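Long-range contacts in cell-binding factor 2 (Campylobacter jejuni, PDB 3RFW), which acts as a SurA-like chaperone and probably catalyses the cis-trans isomerisation of peptidyl-prolyl bonds in other proteins: residues K95-F99 with I223-L227; F177-A181 with Y200-L204; I85-I91 with L227-F232; E15-F20 with L40-Y44. One frame throughout, in Å; residues are numbered along the deposited sequence.

Contact 1: K95-F99 with I223-L227; sequences KVKAF and IENGL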
loop_
_atom_site.group_PDB
_atom_site.type_symbol
_atom_site.label_atom_id
_atom_site.label_comp_id
_atom_site.label_asym_id
_atom_site.label_seq_id
_atom_site.Cartn_x
_atom_site.Cartn_y
_atom_site.Cartn_z
ATOM N N LYS A 95 30.378 -16.461 8.476
ATOM C CA LYS A 95 29.080 -17.075 8.105
ATOM C C LYS A 95 28.388 -16.312 6.956
ATOM O O LYS A 95 27.734 -16.893 6.078
ATOM C CB LYS A 95 28.161 -17.181 9.337
ATOM C CG LYS A 95 28.779 -18.006 10.512
ATOM C CD LYS A 95 27.769 -19.018 11.092
ATOM C CE LYS A 95 28.229 -19.658 12.420
ATOM N NZ LYS A 95 28.463 -18.685 13.527
ATOM N N VAL A 96 28.521 -14.996 6.976
ATOM C CA VAL A 96 27.895 -14.165 5.949
ATOM C C VAL A 96 28.526 -14.470 4.580
ATOM O O VAL A 96 27.850 -14.868 3.629
ATOM C CB VAL A 96 28.147 -12.671 6.283
ATOM C CG1 VAL A 96 27.562 -11.771 5.194
ATOM C CG2 VAL A 96 27.567 -12.335 7.675
ATOM N N LYS A 97 29.845 -14.314 4.529
ATOM C CA LYS A 97 30.672 -14.724 3.396
ATOM C C LYS A 97 30.387 -16.140 2.942
ATOM O O LYS A 97 30.154 -16.387 1.753
ATOM C CB LYS A 97 32.141 -14.626 3.791
ATOM C CG LYS A 97 33.094 -14.156 2.669
ATOM C CD LYS A 97 32.362 -13.962 1.315
ATOM N N ALA A 98 30.425 -17.078 3.889
ATOM C CA ALA A 98 30.163 -18.493 3.579
ATOM C C ALA A 98 28.794 -18.721 2.943
ATOM O O ALA A 98 28.666 -19.517 2.017
ATOM C CB ALA A 98 30.347 -19.369 4.834
ATOM N N PHE A 99 27.764 -18.002 3.401
ATOM C CA PHE A 99 26.441 -18.134 2.776
ATOM C C PHE A 99 26.446 -17.577 1.343
ATOM O O PHE A 99 25.740 -18.097 0.466
ATOM C CB PHE A 99 25.354 -17.403 3.586
ATOM C CG PHE A 99 23.958 -17.605 3.044
ATOM C CD1 PHE A 99 23.160 -18.643 3.506
ATOM C CD2 PHE A 99 23.448 -16.766 2.060
ATOM C CE1 PHE A 99 21.899 -18.876 2.956
ATOM C CE2 PHE A 99 22.157 -16.963 1.540
ATOM C CZ PHE A 99 21.399 -18.030 1.982
ATOM N N ILE A 223 22.168 -10.495 3.720
ATOM C CA ILE A 223 22.475 -11.890 4.059
ATOM C C ILE A 223 22.584 -11.959 5.585
ATOM O O ILE A 223 22.028 -12.847 6.209
ATOM C CB ILE A 223 23.860 -12.350 3.500
ATOM C CG1 ILE A 223 23.909 -12.330 1.966
ATOM C CG2 ILE A 223 24.224 -13.738 4.028
ATOM C CD1 ILE A 223 22.737 -13.033 1.310
ATOM N N GLU A 224 23.308 -11.001 6.153
ATOM C CA GLU A 224 23.506 -10.918 7.573
ATOM C C GLU A 224 22.204 -10.780 8.361
ATOM O O GLU A 224 21.963 -11.549 9.303
ATOM C CB GLU A 224 24.468 -9.800 7.935
ATOM C CG GLU A 224 25.067 -10.017 9.298
ATOM C CD GLU A 224 25.891 -8.857 9.782
ATOM O OE1 GLU A 224 26.374 -8.068 8.943
ATOM O OE2 GLU A 224 26.098 -8.769 11.008
ATOM N N ASN A 225 21.346 -9.858 7.926
ATOM C CA ASN A 225 20.036 -9.658 8.533
ATOM C C ASN A 225 19.256 -10.944 8.557
ATOM O O ASN A 225 18.718 -11.316 9.586
ATOM C CB ASN A 225 19.234 -8.605 7.761
ATOM C CG ASN A 225 19.807 -7.232 7.903
ATOM O OD1 ASN A 225 20.662 -6.993 8.758
ATOM N ND2 ASN A 225 19.350 -6.303 7.049
ATOM N N GLY A 226 19.243 -11.638 7.428
ATOM C CA GLY A 226 18.520 -12.902 7.284
ATOM C C GLY A 226 19.116 -14.036 8.107
ATOM O O GLY A 226 18.381 -14.853 8.662
ATOM N N LEU A 227 20.446 -14.121 8.173
ATOM C CA LEU A 227 21.064 -15.092 9.080
ATOM C C LEU A 227 20.811 -14.762 10.563
ATOM O O LEU A 227 20.672 -15.666 11.366
ATOM C CB LEU A 227 22.569 -15.231 8.830
ATOM C CG LEU A 227 23.032 -15.778 7.473
ATOM C CD1 LEU A 227 24.557 -15.638 7.368
ATOM C CD2 LEU A 227 22.589 -17.219 7.281
#

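Contact 2: F177-A181 with Y200-L204; sequences FTDAA and YHVIL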
loop_
_atom_site.group_PDB
_atom_site.type_symbol
_atom_site.label_atom_id
_atom_site.label_comp_id
_atom_site.label_asym_id
_atom_site.label_seq_id
_atom_site.Cartn_x
_atom_site.Cartn_y
_atom_site.Cartn_z
ATOM N N PHE A 177 9.540 -19.181 -28.765
ATOM C CA PHE A 177 9.691 -17.739 -28.994
ATOM C C PHE A 177 10.961 -17.225 -28.297
ATOM O O PHE A 177 11.837 -16.620 -28.927
ATOM C CB PHE A 177 8.446 -16.985 -28.483
ATOM C CG PHE A 177 8.432 -15.519 -28.835
ATOM C CD1 PHE A 177 8.955 -14.577 -27.959
ATOM C CD2 PHE A 177 7.933 -15.088 -30.064
ATOM C CE1 PHE A 177 8.978 -13.211 -28.290
ATOM C CE2 PHE A 177 7.990 -13.733 -30.425
ATOM C CZ PHE A 177 8.516 -12.797 -29.522
ATOM N N THR A 178 11.043 -17.501 -26.999
ATOM C CA THR A 178 12.202 -17.224 -26.155
ATOM C C THR A 178 13.539 -17.700 -26.751
ATOM O O THR A 178 14.515 -16.951 -26.767
ATOM C CB THR A 178 11.974 -17.865 -24.763
ATOM O OG1 THR A 178 10.856 -17.226 -24.144
ATOM C CG2 THR A 178 13.177 -17.720 -23.870
ATOM N N ASP A 179 13.569 -18.933 -27.246
ATOM C CA ASP A 179 14.747 -19.476 -27.906
ATOM C C ASP A 179 15.223 -18.604 -29.063
ATOM O O ASP A 179 16.397 -18.238 -29.135
ATOM C CB ASP A 179 14.494 -20.911 -28.402
ATOM C CG ASP A 179 14.553 -21.951 -27.272
ATOM O OD1 ASP A 179 14.825 -21.573 -26.102
ATOM O OD2 ASP A 179 14.304 -23.144 -27.560
ATOM N N ALA A 180 14.336 -18.292 -29.996
ATOM C CA ALA A 180 14.768 -17.495 -31.138
ATOM C C ALA A 180 15.220 -16.087 -30.724
ATOM O O ALA A 180 16.207 -15.567 -31.252
ATOM C CB ALA A 180 13.686 -17.441 -32.211
ATOM N N ALA A 181 14.534 -15.496 -29.744
ATOM C CA ALA A 181 14.787 -14.105 -29.383
ATOM C C ALA A 181 16.123 -13.927 -28.640
ATOM O O ALA A 181 16.838 -12.948 -28.858
ATOM C CB ALA A 181 13.631 -13.533 -28.562
ATOM N N TYR A 200 2.716 -17.925 -36.342
ATOM C CA TYR A 200 4.057 -17.710 -36.911
ATOM C C TYR A 200 4.534 -16.279 -36.645
ATOM O O TYR A 200 3.866 -15.321 -37.046
ATOM C CB TYR A 200 4.052 -17.982 -38.425
ATOM C CG TYR A 200 3.833 -19.440 -38.786
ATOM C CD1 TYR A 200 2.552 -19.942 -39.027
ATOM C CD2 TYR A 200 4.894 -20.333 -38.800
ATOM C CE1 TYR A 200 2.349 -21.297 -39.305
ATOM C CE2 TYR A 200 4.697 -21.682 -39.070
ATOM C CZ TYR A 200 3.428 -22.157 -39.310
ATOM O OH TYR A 200 3.266 -23.492 -39.578
ATOM N N HIS A 201 5.686 -16.132 -35.976
ATOM C CA HIS A 201 6.191 -14.804 -35.602
ATOM C C HIS A 201 7.407 -14.387 -36.409
ATOM O O HIS A 201 8.277 -15.195 -36.694
ATOM C CB HIS A 201 6.561 -14.730 -34.125
ATOM C CG HIS A 201 5.634 -15.473 -33.222
ATOM N ND1 HIS A 201 5.098 -14.906 -32.085
ATOM C CD2 HIS A 201 5.184 -16.749 -33.255
ATOM C CE1 HIS A 201 4.384 -15.811 -31.441
ATOM N NE2 HIS A 201 4.419 -16.936 -32.130
ATOM N N VAL A 202 7.510 -13.090 -36.667
ATOM C CA VAL A 202 8.782 -12.465 -36.967
ATOM C C VAL A 202 9.222 -11.575 -35.802
ATOM O O VAL A 202 8.482 -10.683 -35.368
ATOM C CB VAL A 202 8.693 -11.622 -38.267
ATOM C CG1 VAL A 202 10.061 -11.061 -38.645
ATOM C CG2 VAL A 202 8.091 -12.466 -39.419
ATOM N N ILE A 203 10.459 -11.771 -35.350
ATOM C CA ILE A 203 10.986 -11.068 -34.175
ATOM C C ILE A 203 12.098 -10.105 -34.589
ATOM O O ILE A 203 12.969 -10.457 -35.406
ATOM C CB ILE A 203 11.555 -12.060 -33.181
ATOM C CG1 ILE A 203 10.540 -13.177 -32.909
ATOM C CG2 ILE A 203 11.995 -11.355 -31.901
ATOM C CD1 ILE A 203 10.937 -14.077 -31.765
ATOM N N LEU A 204 12.014 -8.868 -34.107
ATOM C CA LEU A 204 13.142 -7.945 -34.193
ATOM C C LEU A 204 13.716 -7.671 -32.795
ATOM O O LEU A 204 13.004 -7.185 -31.920
ATOM C CB LEU A 204 12.720 -6.630 -34.844
ATOM C CG LEU A 204 13.735 -5.501 -34.732
ATOM C CD1 LEU A 204 15.015 -5.820 -35.526
ATOM C CD2 LEU A 204 13.118 -4.201 -35.185
#

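Contact 3: I85-I91 with L227-F232; sequences ILNTIKI and LKFEEF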
loop_
_atom_site.group_PDB
_atom_site.type_symbol
_atom_site.label_atom_id
_atom_site.label_comp_id
_atom_site.label_asym_id
_atom_site.label_seq_id
_atom_site.Cartn_x
_atom_site.Cartn_y
_atom_site.Cartn_z
ATOM N N ILE A 85 17.528 -11.989 24.771
ATOM C CA ILE A 85 17.956 -13.048 23.855
ATOM C C ILE A 85 18.438 -12.493 22.516
ATOM O O ILE A 85 19.533 -12.800 22.081
ATOM C CB ILE A 85 16.866 -14.089 23.671
ATOM C CG1 ILE A 85 16.623 -14.790 25.006
ATOM C CG2 ILE A 85 17.254 -15.094 22.582
ATOM C CD1 ILE A 85 15.421 -15.705 25.010
ATOM N N LEU A 86 17.666 -11.599 21.910
ATOM C CA LEU A 86 18.107 -10.947 20.671
ATOM C C LEU A 86 19.498 -10.308 20.799
ATOM O O LEU A 86 20.300 -10.357 19.864
ATOM C CB LEU A 86 17.086 -9.923 20.171
ATOM C CG LEU A 86 17.388 -9.290 18.809
ATOM C CD1 LEU A 86 17.456 -10.360 17.676
ATOM C CD2 LEU A 86 16.362 -8.203 18.495
ATOM N N ASN A 87 19.821 -9.790 21.976
ATOM C CA ASN A 87 21.114 -9.125 22.166
ATOM C C ASN A 87 22.311 -10.081 22.248
ATOM O O ASN A 87 23.460 -9.636 22.220
ATOM C CB ASN A 87 21.105 -8.224 23.406
ATOM C CG ASN A 87 20.285 -6.963 23.211
ATOM O OD1 ASN A 87 19.755 -6.399 24.179
ATOM N ND2 ASN A 87 20.135 -6.538 21.961
ATOM N N THR A 88 22.058 -11.380 22.403
ATOM C CA THR A 88 23.161 -12.346 22.376
ATOM C C THR A 88 23.467 -12.888 20.967
ATOM O O THR A 88 24.230 -13.841 20.837
ATOM C CB THR A 88 22.888 -13.558 23.279
ATOM O OG1 THR A 88 21.884 -14.378 22.674
ATOM C CG2 THR A 88 22.458 -13.129 24.695
ATOM N N ILE A 89 22.765 -12.398 19.944
ATOM C CA ILE A 89 22.897 -12.967 18.600
ATOM C C ILE A 89 23.902 -12.178 17.774
ATOM O O ILE A 89 23.768 -10.972 17.609
ATOM C CB ILE A 89 21.556 -13.064 17.851
ATOM C CG1 ILE A 89 20.428 -13.508 18.795
ATOM C CG2 ILE A 89 21.678 -14.023 16.671
ATOM C CD1 ILE A 89 20.268 -15.038 18.952
ATOM N N LYS A 90 24.955 -12.850 17.323
ATOM C CA LYS A 90 25.927 -12.229 16.416
ATOM C C LYS A 90 26.330 -13.199 15.314
ATOM O O LYS A 90 26.660 -14.357 15.577
ATOM C CB LYS A 90 27.160 -11.734 17.181
ATOM N N ILE A 91 26.225 -12.749 14.073
ATOM C CA ILE A 91 26.769 -13.501 12.963
ATOM C C ILE A 91 28.133 -12.912 12.602
ATOM O O ILE A 91 28.244 -11.723 12.275
ATOM C CB ILE A 91 25.833 -13.441 11.743
ATOM C CG1 ILE A 91 24.358 -13.528 12.190
ATOM C CG2 ILE A 91 26.188 -14.541 10.743
ATOM C CD1 ILE A 91 24.004 -14.793 12.972
ATOM N N LEU A 227 20.446 -14.121 8.173
ATOM C CA LEU A 227 21.064 -15.092 9.080
ATOM C C LEU A 227 20.811 -14.762 10.563
ATOM O O LEU A 227 20.672 -15.666 11.366
ATOM C CB LEU A 227 22.569 -15.231 8.830
ATOM C CG LEU A 227 23.032 -15.778 7.473
ATOM C CD1 LEU A 227 24.557 -15.638 7.368
ATOM C CD2 LEU A 227 22.589 -17.219 7.281
ATOM N N LYS A 228 20.830 -13.481 10.936
ATOM C CA LYS A 228 20.579 -13.098 12.340
ATOM C C LYS A 228 19.176 -13.482 12.768
ATOM O O LYS A 228 18.950 -13.903 13.897
ATOM C CB LYS A 228 20.737 -11.596 12.522
ATOM C CG LYS A 228 20.815 -11.153 13.968
ATOM C CD LYS A 228 21.137 -9.655 14.070
ATOM C CE LYS A 228 21.171 -9.179 15.524
ATOM N NZ LYS A 228 21.204 -7.680 15.652
ATOM N N PHE A 229 18.237 -13.332 11.844
ATOM C CA PHE A 229 16.852 -13.545 12.139
ATOM C C PHE A 229 16.616 -15.028 12.294
ATOM O O PHE A 229 15.978 -15.445 13.248
ATOM C CB PHE A 229 15.957 -12.955 11.039
ATOM C CG PHE A 229 14.506 -13.374 11.141
ATOM C CD1 PHE A 229 13.950 -14.242 10.214
ATOM C CD2 PHE A 229 13.702 -12.908 12.176
ATOM C CE1 PHE A 229 12.610 -14.634 10.304
ATOM C CE2 PHE A 229 12.364 -13.289 12.274
ATOM C CZ PHE A 229 11.819 -14.150 11.334
ATOM N N GLU A 230 17.179 -15.830 11.386
ATOM C CA GLU A 230 17.061 -17.285 11.486
ATOM C C GLU A 230 17.680 -17.797 12.790
ATOM O O GLU A 230 17.174 -18.734 13.405
ATOM C CB GLU A 230 17.750 -17.967 10.302
ATOM C CG GLU A 230 17.130 -17.651 8.950
ATOM C CD GLU A 230 15.801 -18.372 8.752
ATOM O OE1 GLU A 230 15.729 -19.578 9.106
ATOM O OE2 GLU A 230 14.823 -17.718 8.302
ATOM N N GLU A 231 18.844 -17.262 13.123
ATOM C CA GLU A 231 19.528 -17.627 14.347
ATOM C C GLU A 231 18.681 -17.224 15.560
ATOM O O GLU A 231 18.478 -18.021 16.459
ATOM C CB GLU A 231 20.922 -16.982 14.397
ATOM C CG GLU A 231 21.744 -17.240 15.694
ATOM C CD GLU A 231 22.106 -18.720 15.928
ATOM O OE1 GLU A 231 21.874 -19.554 15.017
ATOM O OE2 GLU A 231 22.551 -19.060 17.064
ATOM N N PHE A 232 18.119 -16.019 15.528
ATOM C CA PHE A 232 17.235 -15.558 16.600
ATOM C C PHE A 232 16.065 -16.503 16.839
ATOM O O PHE A 232 15.797 -16.889 17.974
ATOM C CB PHE A 232 16.711 -14.151 16.304
ATOM C CG PHE A 232 15.772 -13.620 17.350
ATOM C CD1 PHE A 232 16.170 -13.530 18.677
ATOM C CD2 PHE A 232 14.514 -13.144 16.994
ATOM C CE1 PHE A 232 15.332 -13.013 19.644
ATOM C CE2 PHE A 232 13.662 -12.633 17.951
ATOM C CZ PHE A 232 14.078 -12.571 19.293
#

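Contact 4: E15-F20 with L40-Y44; sequences EVSEFF and LIQQY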
loop_
_atom_site.group_PDB
_atom_site.type_symbol
_atom_site.label_atom_id
_atom_site.label_comp_id
_atom_site.label_asym_id
_atom_site.label_seq_id
_atom_site.Cartn_x
_atom_site.Cartn_y
_atom_site.Cartn_z
ATOM N N GLU A 15 11.267 14.668 32.441
ATOM C CA GLU A 15 10.051 13.905 32.228
ATOM C C GLU A 15 9.384 14.252 30.891
ATOM O O GLU A 15 8.737 13.404 30.306
ATOM C CB GLU A 15 9.073 14.055 33.397
ATOM C CG GLU A 15 8.419 15.450 33.510
ATOM C CD GLU A 15 7.749 15.666 34.866
ATOM O OE1 GLU A 15 8.352 16.369 35.692
ATOM O OE2 GLU A 15 6.638 15.126 35.109
ATOM N N VAL A 16 9.499 15.508 30.452
ATOM C CA VAL A 16 8.991 15.896 29.153
ATOM C C VAL A 16 9.768 15.161 28.054
ATOM O O VAL A 16 9.185 14.571 27.144
ATOM C CB VAL A 16 9.128 17.392 28.939
ATOM C CG1 VAL A 16 8.705 17.737 27.508
ATOM C CG2 VAL A 16 8.240 18.178 29.998
ATOM N N SER A 17 11.089 15.295 28.127
ATOM C CA SER A 17 12.029 14.601 27.281
ATOM C C SER A 17 11.796 13.084 27.201
ATOM O O SER A 17 11.672 12.548 26.104
ATOM C CB SER A 17 13.450 14.913 27.744
ATOM O OG SER A 17 14.406 14.218 26.962
ATOM N N GLU A 18 11.615 12.418 28.343
ATOM C CA GLU A 18 11.339 10.987 28.336
ATOM C C GLU A 18 9.997 10.657 27.720
ATOM O O GLU A 18 9.851 9.625 27.037
ATOM C CB GLU A 18 11.446 10.378 29.740
ATOM C CG GLU A 18 12.810 10.620 30.386
ATOM C CD GLU A 18 13.221 9.533 31.386
ATOM O OE1 GLU A 18 13.788 8.509 30.924
ATOM O OE2 GLU A 18 13.081 9.757 32.628
ATOM N N PHE A 19 9.001 11.509 27.965
ATOM C CA PHE A 19 7.686 11.271 27.358
ATOM C C PHE A 19 7.779 11.321 25.819
ATOM O O PHE A 19 7.098 10.566 25.151
ATOM C CB PHE A 19 6.641 12.273 27.869
ATOM C CG PHE A 19 5.256 12.042 27.329
ATOM C CD1 PHE A 19 4.461 11.007 27.824
ATOM C CD2 PHE A 19 4.734 12.873 26.337
ATOM C CE1 PHE A 19 3.204 10.750 27.295
ATOM C CE2 PHE A 19 3.432 12.704 25.888
ATOM C CZ PHE A 19 2.661 11.617 26.340
ATOM N N PHE A 20 8.579 12.238 25.267
ATOM C CA PHE A 20 8.583 12.434 23.813
ATOM C C PHE A 20 9.712 11.697 23.069
ATOM O O PHE A 20 9.757 11.699 21.843
ATOM C CB PHE A 20 8.597 13.923 23.444
ATOM C CG PHE A 20 7.301 14.612 23.698
ATOM C CD1 PHE A 20 6.186 14.319 22.931
ATOM C CD2 PHE A 20 7.183 15.498 24.741
ATOM C CE1 PHE A 20 4.979 14.936 23.192
ATOM C CE2 PHE A 20 5.986 16.116 25.008
ATOM C CZ PHE A 20 4.862 15.809 24.254
ATOM N N LEU A 40 5.716 21.272 23.294
ATOM C CA LEU A 40 5.800 19.906 23.803
ATOM C C LEU A 40 5.545 19.940 25.292
ATOM O O LEU A 40 4.811 19.110 25.803
ATOM C CB LEU A 40 7.167 19.269 23.506
ATOM C CG LEU A 40 7.393 18.961 22.013
ATOM C CD1 LEU A 40 8.757 18.359 21.845
ATOM C CD2 LEU A 40 6.347 18.002 21.445
ATOM N N ILE A 41 6.061 20.965 25.958
ATOM C CA ILE A 41 5.732 21.182 27.362
ATOM C C ILE A 41 4.225 21.354 27.624
ATOM O O ILE A 41 3.674 20.693 28.507
ATOM C CB ILE A 41 6.544 22.314 27.978
ATOM C CG1 ILE A 41 8.039 22.040 27.800
ATOM C CG2 ILE A 41 6.216 22.418 29.477
ATOM C CD1 ILE A 41 8.932 23.210 28.180
ATOM N N GLN A 42 3.550 22.140 26.787
ATOM C CA GLN A 42 2.086 22.318 26.870
ATOM C C GLN A 42 1.373 20.993 26.707
ATOM O O GLN A 42 0.454 20.685 27.438
ATOM C CB GLN A 42 1.559 23.233 25.744
ATOM C CG GLN A 42 1.815 24.722 25.927
ATOM C CD GLN A 42 0.960 25.565 24.974
ATOM O OE1 GLN A 42 1.465 26.459 24.284
ATOM N NE2 GLN A 42 -0.333 25.229 24.886
ATOM N N GLN A 43 1.683 20.312 25.615
ATOM C CA GLN A 43 1.115 19.005 25.357
ATOM C C GLN A 43 1.287 18.040 26.560
ATOM O O GLN A 43 0.331 17.384 26.990
ATOM C CB GLN A 43 1.744 18.432 24.101
ATOM C CG GLN A 43 1.078 17.157 23.643
ATOM C CD GLN A 43 1.396 16.816 22.188
ATOM O OE1 GLN A 43 1.959 17.639 21.432
ATOM N NE2 GLN A 43 1.024 15.604 21.783
ATOM N N TYR A 44 2.465 18.064 27.173
ATOM C CA TYR A 44 2.784 17.158 28.276
ATOM C C TYR A 44 1.999 17.514 29.529
ATOM O O TYR A 44 1.406 16.631 30.185
ATOM C CB TYR A 44 4.296 17.168 28.573
ATOM C CG TYR A 44 4.673 16.298 29.771
ATOM C CD1 TYR A 44 4.684 16.825 31.062
ATOM C CD2 TYR A 44 4.862 14.922 29.623
ATOM C CE1 TYR A 44 4.863 16.018 32.179
ATOM C CE2 TYR A 44 5.099 14.102 30.742
ATOM C CZ TYR A 44 5.114 14.653 32.009
ATOM O OH TYR A 44 5.386 13.852 33.108
#

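Contact 1: K95-F99 with I223-L227
Val96 meets Ile223, Glu224 and Leu227 where two helices cross, and its two methyls divide the work. CG1 stands anti to the backbone N (chi1 177°) and lies 4.0 Å from Ile223 CG2. CG2 turns to the aliphatic part of the glutamate, 3.8 Å from Glu224 CG. The compact branched valine suits this spot because it is where the backbones approach most closely, with the CA atoms of Val96 and Glu224 5.7 Å apart. Glu224 itself is extended, packing its methylenes on the valine and carrying its carboxylate onward past the apolar patch. The axes of the two segments pass 9.6 Å apart at 107°, a nearly perpendicular crossing that concentrates the contact on a few residues. Helix 93-103 leads into strand 108-120 of the four-stranded sheet, and helix 216-246 follows strand 199-213 of that sheet; the crossing thus ties together the outgoing and returning chain of the isomerase domain. Ile223 uses both of its branches here. Its CG2 fits between Val96 and Phe99, oblique to the ring and 3.7 Å from Phe99 CD2, while CD1 reaches CD2 and CE2 of the same ring. One turn later, the forked end of Leu227 spans two partners. CD1 rests on the backbone of Lys95, 3.7 Å from Lys95 O, and CD2 comes 4.1 Å from Phe99 CD1. Ile91 closes over Val96 and Leu227, whereas Tyr107 packs against Phe99 and Ile223.

Contact 2: F177-A181 with Y200-L204
A first torsion that sets CG anti to the backbone N (chi1 -173°) carries the Phe177 ring from its helix toward the strand, where the extended outer chain of Ile203 brings CD1 to meet it. That methyl lies over one ring face in a CH-pi contact, 3.6 Å from CD1 of Ile203 to the Phe177 centroid and 24° off the ring normal. It is displaced toward CE2, and the fit is tight. Ala180 and Ala181 offer only methyls to the same CD1, the nearer being Ala181 CB at 4.2 Å; residues this small let the helix settle close to the strand. His201 and Phe177 meet obliquely, with planes at 55°; CD2 of Phe177 stands over a face of the His201 ring, 3.5 Å from ND1 of His201. The other nitrogen, NE2, is hydrogen-bonded to Thr196 OG1, which helps to fix the ring's rotation. His117 meets both rings, and this histidine pair beside an aromatic is in keeping with the parvulin-type isomerase fold. Strand 199-213 runs between strands 108-120 and 188-196: His201 and Ile203 face helix 175-183, while Val202 and Leu204 point to the other side of the sheet, against helices 123-133 and 138-152.

Contact 3: I85-I91 with L227-F232
Phe232 packs against Leu86 along nearly its whole length. Its CB lies 4.1 Å from Leu86 CD1. Because CG is anti to the backbone N (chi1 179°), the ring then reaches out from its helix, bringing CG 3.7 Å from the same methyl. Leu86 CD1 sits over one face, 20° off the ring normal, as a CH-pi contact. Phe232 CD1 meets this methyl at 3.6 Å and also Leu86 CA, while CD2 touches the methyl alone. Farther out, Phe232 CE1 lies 3.5 Å from Leu86 N and also meets Ile85 CG2; CZ, the tip, still grazes Leu86 CB. A flat aromatic suits this place, since one face takes a leucine methyl while its rim reaches the backbone of Leu86.

A type I turn from Leu86 to Ile89 redirects the chain. Thr88 probably helps to hold it, tying it back to Ile85: its OG1 gives a 2.9 Å hydrogen bond to Ile85 O, on a lone pair in the carbonyl plane, and its backbone N uses the same acceptor. The turn delivers Ile89, whose CG2 presses on Glu231 CG at 3.4 Å. Two residues on, Ile91 lays CG1 against the backbone of Lys228 and sets its CG2 3.9 Å from Leu227 CD1. The methylenes of Lys228 and Glu231 flank these isoleucines. Segment 85-91 thus runs along helix 216-246 from helix 63-86 toward helix 93-103, with Val235 touching Ile85 and Ile89.

Contact 4: E15-F20 with L40-Y44
The Phe20 ring is sandwiched: Leu40 CD2 stands over the centre of one face, 3.8 Å from the ring centroid of Phe20, and Phe19 CD2 covers the opposite face. Val16 CG1 and Gln43 CG lie at its edge. Tyr44 has Val16 CA over one face and both Phe19 CG and Glu15 OE2 at its edge, and it turns an edge to the face of Phe19 in an offset edge-to-face pair, with planes at 71° and the centroids of Phe19 and Tyr44 5.5 Å apart. Tyr44 is a knob in a hole formed by Glu15, Val16, Phe19 and Phe20, the long ring set between segments whose axes cross at 85°. Phe29 packs on Val16 and Ile41, and Tyr251 of the second subunit also touches Ile41.

At the far end Tyr44 OH donates to Glu15 OE2 over 2.7 Å, meeting the anti lone pair of that oxygen. Glu15 gets there by placing CG between its backbone N and carbonyl carbon (chi1 70°), a crowded position. Its OE1 accepts from Ser12 N, as the glutamate of a capping box does. One carboxylate therefore serves the helix start and satisfies a buried phenol, and these two donors would probably favour its ionised form.

Overall arrangement
Contact 4 closes first along the chain, between helices 13-24 and 34-56; contact 3 then encloses contact 1, which in turn encloses contact 2. Contacts 1 and 3 are neighbours, with centres about 11 Å apart: they share Leu227 and helix 216-246, and they touch through Val96 and Ile91. Contact 4 lies about 35 Å from contact 3, centre to centre, in the region where the second subunit also packs. Contact 2 stands apart in the isomerase domain, about 41 Å from contact 1 and 67 Å from contact 4 between centres. The long helix 216-246 thus returns the chain from the isomerase sheet to the N-terminal helices, an elongated layout consistent with a SurA-like chaperone.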